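Local coordinates for protein RNA polymerase II subunit A C-terminal domain phosphatase SSU72 (Homo sapiens, PDB 4H3K) that dephosphorylates serine and threonine residues of the C-terminal domain of RNA polymerase II and takes part in RNA processing, transcription termination and pre-mRNA polyadenylation, at residues Asn37-Arg49 and Gln162-Cys176. The protein carries 1 engineered substitution. Sequence-based numbering, arbitrary orientation.
Sequences NRSMEAHNILSKR and QDNHEEATLGAFLIC. With PO4 (phosphate ion), chain F.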
ATOM      1  N   ASN B  37     -13.573   7.663 -21.455  1.00 26.27           N
ATOM      2  CA  ASN B  37     -14.985   7.857 -21.168  1.00 26.71           C
ATOM      3  C   ASN B  37     -15.313   7.759 -19.664  1.00 25.82           C
ATOM      4  O   ASN B  37     -15.469   8.773 -19.022  1.00 26.24           O
ATOM      5  CB  ASN B  37     -15.829   6.887 -22.030  1.00 27.70           C
ATOM      6  CG  ASN B  37     -17.334   6.995 -21.760  1.00 28.52           C
ATOM      7  OD1 ASN B  37     -18.072   6.003 -21.845  1.00 30.82           O
ATOM      8  ND2 ASN B  37     -17.786   8.183 -21.457  1.00 23.97           N
ATOM      9  N   ARG B  38     -15.413   6.550 -19.110  1.00 25.00           N
ATOM     10  CA  ARG B  38     -15.813   6.403 -17.703  1.00 24.49           C
ATOM     11  C   ARG B  38     -14.878   7.118 -16.712  1.00 24.24           C
ATOM     12  O   ARG B  38     -15.329   7.841 -15.811  1.00 24.29           O
ATOM     13  CB  ARG B  38     -16.005   4.924 -17.379  1.00 25.51           C
ATOM     14  CG  ARG B  38     -17.139   4.323 -18.216  1.00 25.09           C
ATOM     15  CD  ARG B  38     -17.042   2.810 -18.257  1.00 24.15           C
ATOM     16  NE  ARG B  38     -15.870   2.357 -19.026  1.00 24.72           N
ATOM     17  CZ  ARG B  38     -15.447   1.101 -19.066  1.00 25.98           C
ATOM     18  NH1 ARG B  38     -16.094   0.164 -18.383  1.00 27.53           N
ATOM     19  NH2 ARG B  38     -14.363   0.765 -19.780  1.00 25.85           N
ATOM     20  N   SER B  39     -13.574   6.960 -16.901  1.00 23.30           N
ATOM     21  CA  SER B  39     -12.613   7.560 -15.988  1.00 23.07           C
ATOM     22  C   SER B  39     -12.513   9.076 -16.165  1.00 23.76           C
ATOM     23  O   SER B  39     -12.266   9.782 -15.202  1.00 25.41           O
ATOM     24  CB  SER B  39     -11.206   6.893 -16.112  1.00 22.03           C
ATOM     25  OG  SER B  39     -10.754   6.922 -17.479  1.00 25.19           O
ATOM     26  N   MET B  40     -12.734   9.575 -17.378  1.00 24.67           N
ATOM     27  CA  MET B  40     -12.619  10.995 -17.656  1.00 26.21           C
ATOM     28  C   MET B  40     -13.862  11.783 -17.202  1.00 26.86           C
ATOM     29  O   MET B  40     -13.740  12.897 -16.683  1.00 27.12           O
ATOM     30  CB  MET B  40     -12.289  11.227 -19.130  1.00 25.89           C
ATOM     31  CG  MET B  40     -10.898  10.703 -19.476  1.00 25.74           C
ATOM     32  SD  MET B  40      -9.624  11.673 -18.636  1.00 29.24           S
ATOM     33  CE  MET B  40      -9.488  13.104 -19.744  1.00 28.46           C
ATOM     34  N   GLU B  41     -15.035  11.204 -17.415  1.00 27.26           N
ATOM     35  CA  GLU B  41     -16.272  11.719 -16.797  1.00 28.29           C
ATOM     36  C   GLU B  41     -16.116  11.847 -15.275  1.00 27.33           C
ATOM     37  O   GLU B  41     -16.534  12.849 -14.671  1.00 28.37           O
ATOM     38  CB  GLU B  41     -17.437  10.790 -17.130  1.00 29.01           C
ATOM     39  CG  GLU B  41     -18.833  11.428 -16.975  1.00 34.54           C
ATOM     40  CD  GLU B  41     -19.010  12.652 -17.867  1.00 39.44           C
ATOM     41  OE1 GLU B  41     -19.379  13.689 -17.334  1.00 44.45           O
ATOM     42  OE2 GLU B  41     -18.727  12.582 -19.079  1.00 41.91           O
ATOM     43  N   ALA B  42     -15.500  10.845 -14.655  1.00 25.82           N
ATOM     44  CA  ALA B  42     -15.311  10.850 -13.204  1.00 25.66           C
ATOM     45  C   ALA B  42     -14.223  11.850 -12.817  1.00 25.70           C
ATOM     46  O   ALA B  42     -14.379  12.548 -11.853  1.00 25.34           O
ATOM     47  CB  ALA B  42     -14.959   9.435 -12.696  1.00 24.93           C
ATOM     48  N   HIS B  43     -13.131  11.905 -13.590  1.00 25.67           N
ATOM     49  CA  HIS B  43     -12.038  12.857 -13.359  1.00 26.93           C
ATOM     50  C   HIS B  43     -12.650  14.250 -13.354  1.00 28.21           C
ATOM     51  O   HIS B  43     -12.429  15.024 -12.418  1.00 28.85           O
ATOM     52  CB  HIS B  43     -11.001  12.731 -14.486  1.00 26.59           C
ATOM     53  CG  HIS B  43      -9.725  13.488 -14.263  1.00 29.22           C
ATOM     54  ND1 HIS B  43      -8.506  13.027 -14.727  1.00 28.08           N
ATOM     55  CD2 HIS B  43      -9.475  14.682 -13.674  1.00 28.91           C
ATOM     56  CE1 HIS B  43      -7.562  13.895 -14.417  1.00 29.44           C
ATOM     57  NE2 HIS B  43      -8.121  14.906 -13.771  1.00 31.64           N
ATOM     58  N   ASN B  44     -13.452  14.542 -14.376  1.00 28.46           N
ATOM     59  CA  ASN B  44     -14.078  15.856 -14.513  1.00 30.64           C
ATOM     60  C   ASN B  44     -14.966  16.213 -13.301  1.00 30.46           C
ATOM     61  O   ASN B  44     -14.782  17.287 -12.700  1.00 30.91           O
ATOM     62  CB  ASN B  44     -14.834  15.965 -15.855  1.00 30.91           C
ATOM     63  CG  ASN B  44     -15.302  17.408 -16.175  1.00 36.45           C
ATOM     64  OD1 ASN B  44     -16.507  17.678 -16.207  1.00 40.10           O
ATOM     65  ND2 ASN B  44     -14.357  18.322 -16.383  1.00 37.28           N
ATOM     66  N   ILE B  45     -15.902  15.337 -12.930  1.00 29.92           N
ATOM     67  CA  ILE B  45     -16.803  15.626 -11.796  1.00 29.89           C
ATOM     68  C   ILE B  45     -15.985  15.763 -10.487  1.00 29.92           C
ATOM     69  O   ILE B  45     -16.144  16.738  -9.731  1.00 29.74           O
ATOM     70  CB  ILE B  45     -17.920  14.531 -11.618  1.00 29.79           C
ATOM     71  CG1 ILE B  45     -18.818  14.408 -12.882  1.00 33.50           C
ATOM     72  CG2 ILE B  45     -18.813  14.828 -10.382  1.00 30.86           C
ATOM     73  CD1 ILE B  45     -19.052  15.665 -13.634  1.00 35.62           C
ATOM     74  N   LEU B  46     -15.089  14.804 -10.230  1.00 28.02           N
ATOM     75  CA  LEU B  46     -14.313  14.827  -8.972  1.00 28.32           C
ATOM     76  C   LEU B  46     -13.476  16.091  -8.902  1.00 29.24           C
ATOM     77  O   LEU B  46     -13.462  16.766  -7.875  1.00 28.75           O
ATOM     78  CB  LEU B  46     -13.455  13.573  -8.804  1.00 26.48           C
ATOM     79  CG  LEU B  46     -14.271  12.296  -8.483  1.00 26.21           C
ATOM     80  CD1 LEU B  46     -13.427  11.074  -8.632  1.00 25.87           C
ATOM     81  CD2 LEU B  46     -14.842  12.298  -7.059  1.00 23.38           C
ATOM     82  N   SER B  47     -12.809  16.413 -10.014  1.00 30.27           N
ATOM     83  CA  SER B  47     -11.926  17.574 -10.052  1.00 32.77           C
ATOM     84  C   SER B  47     -12.727  18.846  -9.748  1.00 33.60           C
ATOM     85  O   SER B  47     -12.301  19.665  -8.954  1.00 33.68           O
ATOM     86  CB  SER B  47     -11.231  17.664 -11.402  1.00 32.51           C
ATOM     87  OG  SER B  47     -10.552  18.883 -11.502  1.00 37.80           O
ATOM     88  N   LYS B  48     -13.904  18.971 -10.361  1.00 34.33           N
ATOM     89  CA  LYS B  48     -14.784  20.132 -10.176  1.00 36.33           C
ATOM     90  C   LYS B  48     -15.312  20.239  -8.756  1.00 36.64           C
ATOM     91  O   LYS B  48     -15.556  21.341  -8.252  1.00 38.18           O
ATOM     92  CB  LYS B  48     -15.951  20.075 -11.166  1.00 37.09           C
ATOM     93  CG  LYS B  48     -15.644  20.738 -12.490  1.00 41.16           C
ATOM     94  CD  LYS B  48     -16.653  20.325 -13.579  1.00 47.52           C
ATOM     95  CE  LYS B  48     -16.686  21.309 -14.750  1.00 51.54           C
ATOM     96  NZ  LYS B  48     -15.344  21.919 -14.964  1.00 54.99           N
ATOM     97  N   ARG B  49     -15.465  19.098  -8.097  1.00 35.14           N
ATOM     98  CA  ARG B  49     -15.935  19.092  -6.725  1.00 35.78           C
ATOM     99  C   ARG B  49     -14.832  19.082  -5.682  1.00 34.98           C
ATOM    100  O   ARG B  49     -15.065  18.773  -4.519  1.00 35.50           O
ATOM    101  CB  ARG B  49     -17.034  18.040  -6.519  1.00 34.95           C
ATOM    102  CG  ARG B  49     -18.403  18.642  -6.932  1.00 38.35           C
ATOM    103  CD  ARG B  49     -19.222  17.686  -7.772  1.00 38.09           C
ATOM    104  NE  ARG B  49     -20.296  18.353  -8.526  1.00 38.29           N
ATOM    105  CZ  ARG B  49     -21.522  17.849  -8.617  1.00 39.02           C
ATOM    106  NH1 ARG B  49     -21.815  16.723  -7.952  1.00 35.66           N
ATOM    107  NH2 ARG B  49     -22.456  18.477  -9.317  1.00 37.86           N
ATOM    108  N   GLN B 162     -21.022   0.538 -17.512  1.00 29.58           N
ATOM    109  CA  GLN B 162     -21.038   0.303 -18.960  1.00 32.80           C
ATOM    110  C   GLN B 162     -20.353   1.443 -19.710  1.00 32.65           C
ATOM    111  O   GLN B 162     -20.481   2.629 -19.351  1.00 31.62           O
ATOM    112  CB  GLN B 162     -22.470   0.109 -19.463  1.00 34.46           C
ATOM    113  CG  GLN B 162     -23.081  -1.218 -19.013  1.00 39.82           C
ATOM    114  CD  GLN B 162     -24.300  -1.631 -19.838  1.00 50.03           C
ATOM    115  OE1 GLN B 162     -25.171  -0.800 -20.162  1.00 53.35           O
ATOM    116  NE2 GLN B 162     -24.380  -2.928 -20.169  1.00 52.07           N
ATOM    117  N   ASP B 163     -19.648   1.081 -20.769  1.00 33.21           N
ATOM    118  CA  ASP B 163     -18.895   2.060 -21.513  1.00 34.21           C
ATOM    119  C   ASP B 163     -19.768   2.783 -22.559  1.00 35.73           C
ATOM    120  O   ASP B 163     -19.644   2.533 -23.760  1.00 35.91           O
ATOM    121  CB  ASP B 163     -17.664   1.422 -22.162  1.00 34.33           C
ATOM    122  CG  ASP B 163     -16.716   2.454 -22.735  1.00 34.93           C
ATOM    123  OD1 ASP B 163     -17.056   3.668 -22.791  1.00 37.24           O
ATOM    124  OD2 ASP B 163     -15.625   2.065 -23.158  1.00 37.66           O
ATOM    125  N   ASN B 164     -20.660   3.659 -22.098  1.00 35.65           N
ATOM    126  CA  ASN B 164     -21.357   4.608 -22.987  1.00 36.74           C
ATOM    127  C   ASN B 164     -21.500   5.916 -22.210  1.00 36.66           C
ATOM    128  O   ASN B 164     -21.291   5.916 -20.985  1.00 34.56           O
ATOM    129  CB  ASN B 164     -22.716   4.058 -23.454  1.00 38.18           C
ATOM    130  CG  ASN B 164     -23.669   3.782 -22.299  1.00 40.52           C
ATOM    131  OD1 ASN B 164     -24.071   4.695 -21.575  1.00 42.42           O
ATOM    132  ND2 ASN B 164     -24.046   2.519 -22.135  1.00 44.21           N
ATOM    133  N   HIS B 165     -21.844   7.016 -22.890  1.00 36.57           N
ATOM    134  CA  HIS B 165     -21.804   8.336 -22.245  1.00 36.98           C
ATOM    135  C   HIS B 165     -22.762   8.452 -21.058  1.00 36.48           C
ATOM    136  O   HIS B 165     -22.412   9.016 -20.031  1.00 34.79           O
ATOM    137  CB  HIS B 165     -22.023   9.496 -23.242  1.00 37.70           C
ATOM    138  CG  HIS B 165     -20.956   9.593 -24.286  1.00 41.40           C
ATOM    139  ND1 HIS B 165     -21.235   9.786 -25.626  1.00 43.97           N
ATOM    140  CD2 HIS B 165     -19.606   9.472 -24.194  1.00 43.41           C
ATOM    141  CE1 HIS B 165     -20.102   9.803 -26.308  1.00 46.14           C
ATOM    142  NE2 HIS B 165     -19.100   9.606 -25.466  1.00 46.31           N
ATOM    143  N   GLU B 166     -23.960   7.907 -21.209  1.00 37.18           N
ATOM    144  CA  GLU B 166     -24.969   8.021 -20.173  1.00 38.17           C
ATOM    145  C   GLU B 166     -24.592   7.278 -18.884  1.00 36.23           C
ATOM    146  O   GLU B 166     -24.697   7.850 -17.796  1.00 35.73           O
ATOM    147  CB  GLU B 166     -26.318   7.552 -20.702  1.00 40.35           C
ATOM    148  CG  GLU B 166     -27.351   7.367 -19.610  1.00 46.71           C
ATOM    149  CD  GLU B 166     -28.195   6.118 -19.794  1.00 54.09           C
ATOM    150  OE1 GLU B 166     -27.811   5.251 -20.632  1.00 57.98           O
ATOM    151  OE2 GLU B 166     -29.241   6.022 -19.097  1.00 55.89           O
ATOM    152  N   GLU B 167     -24.176   6.012 -19.011  1.00 35.53           N
ATOM    153  CA  GLU B 167     -23.728   5.210 -17.869  1.00 34.62           C
ATOM    154  C   GLU B 167     -22.449   5.784 -17.272  1.00 32.32           C
ATOM    155  O   GLU B 167     -22.291   5.767 -16.062  1.00 32.33           O
ATOM    156  CB  GLU B 167     -23.534   3.728 -18.239  1.00 35.44           C
ATOM    157  CG  GLU B 167     -24.853   2.963 -18.541  1.00 39.96           C
ATOM    158  CD  GLU B 167     -25.802   2.927 -17.342  1.00 45.03           C
ATOM    159  OE1 GLU B 167     -25.364   2.546 -16.240  1.00 46.42           O
ATOM    160  OE2 GLU B 167     -26.994   3.290 -17.492  1.00 50.28           O
ATOM    161  N   ALA B 168     -21.559   6.316 -18.116  1.00 30.68           N
ATOM    162  CA  ALA B 168     -20.364   7.005 -17.631  1.00 28.95           C
ATOM    163  C   ALA B 168     -20.716   8.160 -16.689  1.00 29.02           C
ATOM    164  O   ALA B 168     -20.095   8.314 -15.636  1.00 27.33           O
ATOM    165  CB  ALA B 168     -19.550   7.517 -18.766  1.00 28.59           C
ATOM    166  N   THR B 169     -21.710   8.960 -17.086  1.00 28.93           N
ATOM    167  CA  THR B 169     -22.148  10.127 -16.301  1.00 29.59           C
ATOM    168  C   THR B 169     -22.748   9.665 -14.981  1.00 29.51           C
ATOM    169  O   THR B 169     -22.461  10.221 -13.915  1.00 28.74           O
ATOM    170  CB  THR B 169     -23.125  11.032 -17.132  1.00 30.27           C
ATOM    171  OG1 THR B 169     -22.443  11.470 -18.312  1.00 29.58           O
ATOM    172  CG2 THR B 169     -23.551  12.284 -16.352  1.00 30.81           C
ATOM    173  N   LEU B 170     -23.561   8.623 -15.047  1.00 30.10           N
ATOM    174  CA  LEU B 170     -24.211   8.118 -13.853  1.00 31.11           C
ATOM    175  C   LEU B 170     -23.177   7.535 -12.895  1.00 29.35           C
ATOM    176  O   LEU B 170     -23.230   7.736 -11.658  1.00 28.22           O
ATOM    177  CB  LEU B 170     -25.211   7.035 -14.273  1.00 32.80           C
ATOM    178  CG  LEU B 170     -25.993   6.349 -13.168  1.00 34.70           C
ATOM    179  CD1 LEU B 170     -26.726   7.412 -12.334  1.00 39.48           C
ATOM    180  CD2 LEU B 170     -27.023   5.424 -13.832  1.00 39.71           C
ATOM    181  N   GLY B 171     -22.242   6.801 -13.485  1.00 28.52           N
ATOM    182  CA  GLY B 171     -21.182   6.120 -12.762  1.00 26.98           C
ATOM    183  C   GLY B 171     -20.311   7.136 -12.066  1.00 27.02           C
ATOM    184  O   GLY B 171     -19.952   6.951 -10.909  1.00 26.71           O
ATOM    185  N   ALA B 172     -19.988   8.216 -12.775  1.00 27.19           N
ATOM    186  CA  ALA B 172     -19.191   9.315 -12.224  1.00 27.12           C
ATOM    187  C   ALA B 172     -19.878   9.967 -11.022  1.00 27.53           C
ATOM    188  O   ALA B 172     -19.217  10.287 -10.053  1.00 27.48           O
ATOM    189  CB  ALA B 172     -18.937  10.353 -13.281  1.00 27.35           C
ATOM    190  N   PHE B 173     -21.194  10.181 -11.090  1.00 28.11           N
ATOM    191  CA  PHE B 173     -21.908  10.764  -9.944  1.00 28.80           C
ATOM    192  C   PHE B 173     -21.980   9.806  -8.749  1.00 28.78           C
ATOM    193  O   PHE B 173     -21.868  10.246  -7.616  1.00 29.36           O
ATOM    194  CB  PHE B 173     -23.293  11.311 -10.335  1.00 29.62           C
ATOM    195  CG  PHE B 173     -23.223  12.645 -11.079  1.00 31.62           C
ATOM    196  CD1 PHE B 173     -22.758  13.795 -10.431  1.00 33.93           C
ATOM    197  CD2 PHE B 173     -23.595  12.740 -12.421  1.00 34.19           C
ATOM    198  CE1 PHE B 173     -22.668  15.037 -11.098  1.00 35.36           C
ATOM    199  CE2 PHE B 173     -23.515  13.982 -13.112  1.00 36.87           C
ATOM    200  CZ  PHE B 173     -23.039  15.131 -12.439  1.00 37.56           C
ATOM    201  N   LEU B 174     -22.102   8.508  -9.003  1.00 28.20           N
ATOM    202  CA  LEU B 174     -22.055   7.508  -7.936  1.00 28.32           C
ATOM    203  C   LEU B 174     -20.665   7.470  -7.269  1.00 27.28           C
ATOM    204  O   LEU B 174     -20.541   7.430  -6.056  1.00 25.88           O
ATOM    205  CB  LEU B 174     -22.419   6.125  -8.487  1.00 29.32           C
ATOM    206  CG  LEU B 174     -22.511   4.935  -7.530  1.00 32.29           C
ATOM    207  CD1 LEU B 174     -23.617   5.138  -6.478  1.00 33.29           C
ATOM    208  CD2 LEU B 174     -22.777   3.646  -8.340  1.00 36.44           C
ATOM    209  N   ILE B 175     -19.620   7.486  -8.093  1.00 26.88           N
ATOM    210  CA  ILE B 175     -18.254   7.580  -7.622  1.00 26.25           C
ATOM    211  C   ILE B 175     -18.044   8.847  -6.775  1.00 25.93           C
ATOM    212  O   ILE B 175     -17.444   8.780  -5.688  1.00 26.13           O
ATOM    213  CB  ILE B 175     -17.270   7.519  -8.834  1.00 25.86           C
ATOM    214  CG1 ILE B 175     -17.148   6.071  -9.302  1.00 26.46           C
ATOM    215  CG2 ILE B 175     -15.871   8.026  -8.442  1.00 26.82           C
ATOM    216  CD1 ILE B 175     -16.629   5.880 -10.786  1.00 24.48           C
ATOM    217  N   CYS B 176     -18.552   9.983  -7.262  1.00 26.79           N
ATOM    218  CA  CYS B 176     -18.475  11.242  -6.515  1.00 27.45           C
ATOM    219  C   CYS B 176     -19.193  11.105  -5.165  1.00 26.90           C
ATOM    220  O   CYS B 176     -18.663  11.527  -4.126  1.00 26.08           O
ATOM    221  CB  CYS B 176     -19.058  12.421  -7.325  1.00 28.77           C
ATOM    222  SG  CYS B 176     -18.855  14.021  -6.458  1.00 34.70           S
TER
HETATM  223  P   PO4 F 201     -13.214   4.042 -21.153  1.00 30.93           P
HETATM  224  O1  PO4 F 201     -12.241   5.116 -20.775  1.00 33.14           O
HETATM  225  O2  PO4 F 201     -13.634   4.174 -22.625  1.00 34.16           O
HETATM  226  O3  PO4 F 201     -14.479   4.122 -20.320  1.00 32.20           O
HETATM  227  O4  PO4 F 201     -12.661   2.660 -20.953  1.00 30.75           O
HETATM  228  O   HOH W   1     -17.911   6.771 -14.936  1.00 25.57           O
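Arg38 reaches past Ala168 and Gln162 to lie against Asp163, joining helix 38-48 to the segment leading into helix 165-176. Its CB and CG skirt phosphate O3, CG also touching the Ala168 methyl, and CD packs 3.6 Å from Gln162 O. A bend at CG-CD (chi3 -69°) turns the guanidinium into the anion: NE gives O3 a short, nearly straight hydrogen bond of 2.6 Å, and NH2 holds phosphate O4 at 2.8 Å. NH1 points away, to Glu132 and the Ile161 carbonyl. Over one guanidinium face sits Asp163 CB, 3.7 Å from NE, its carboxylate stacked nearly parallel (12°); the salt bridge from NH2 to Asp163 OD2 is long, 3.8 Å, and purely electrostatic. Arginine suits this place because one flat cation serves several acceptors; replacing it with alanine is likely to cost the phosphate the two bonds from NE and NH2 and leave Glu132 without its salt bridge. The backbone N-H groups of Ser33, Ser34, Gln36, Asn37 and Arg38 also grip the phosphate, as in the CX5R loop of cysteine phosphatases, its cysteine position held here by Ser32, probably the engineered substitution.

A water donates to both Arg38 O and Ala168 O; one turn on, small residues let the axes approach to 8.3 Å, crossing at -44°: the methyls of Ala42 and Ala172 meet at 4.1 Å. Farther along, branched Ile45 fits between Ala172, Cys176 and one face of the Phe173 ring, whose edge Arg49 borders. Ala42 and Leu46 rest on strand 27-32 of the central sheet, Leu46 also on neighbouring strand 52-57, and helix 101-109 borders the phosphate end through Met104.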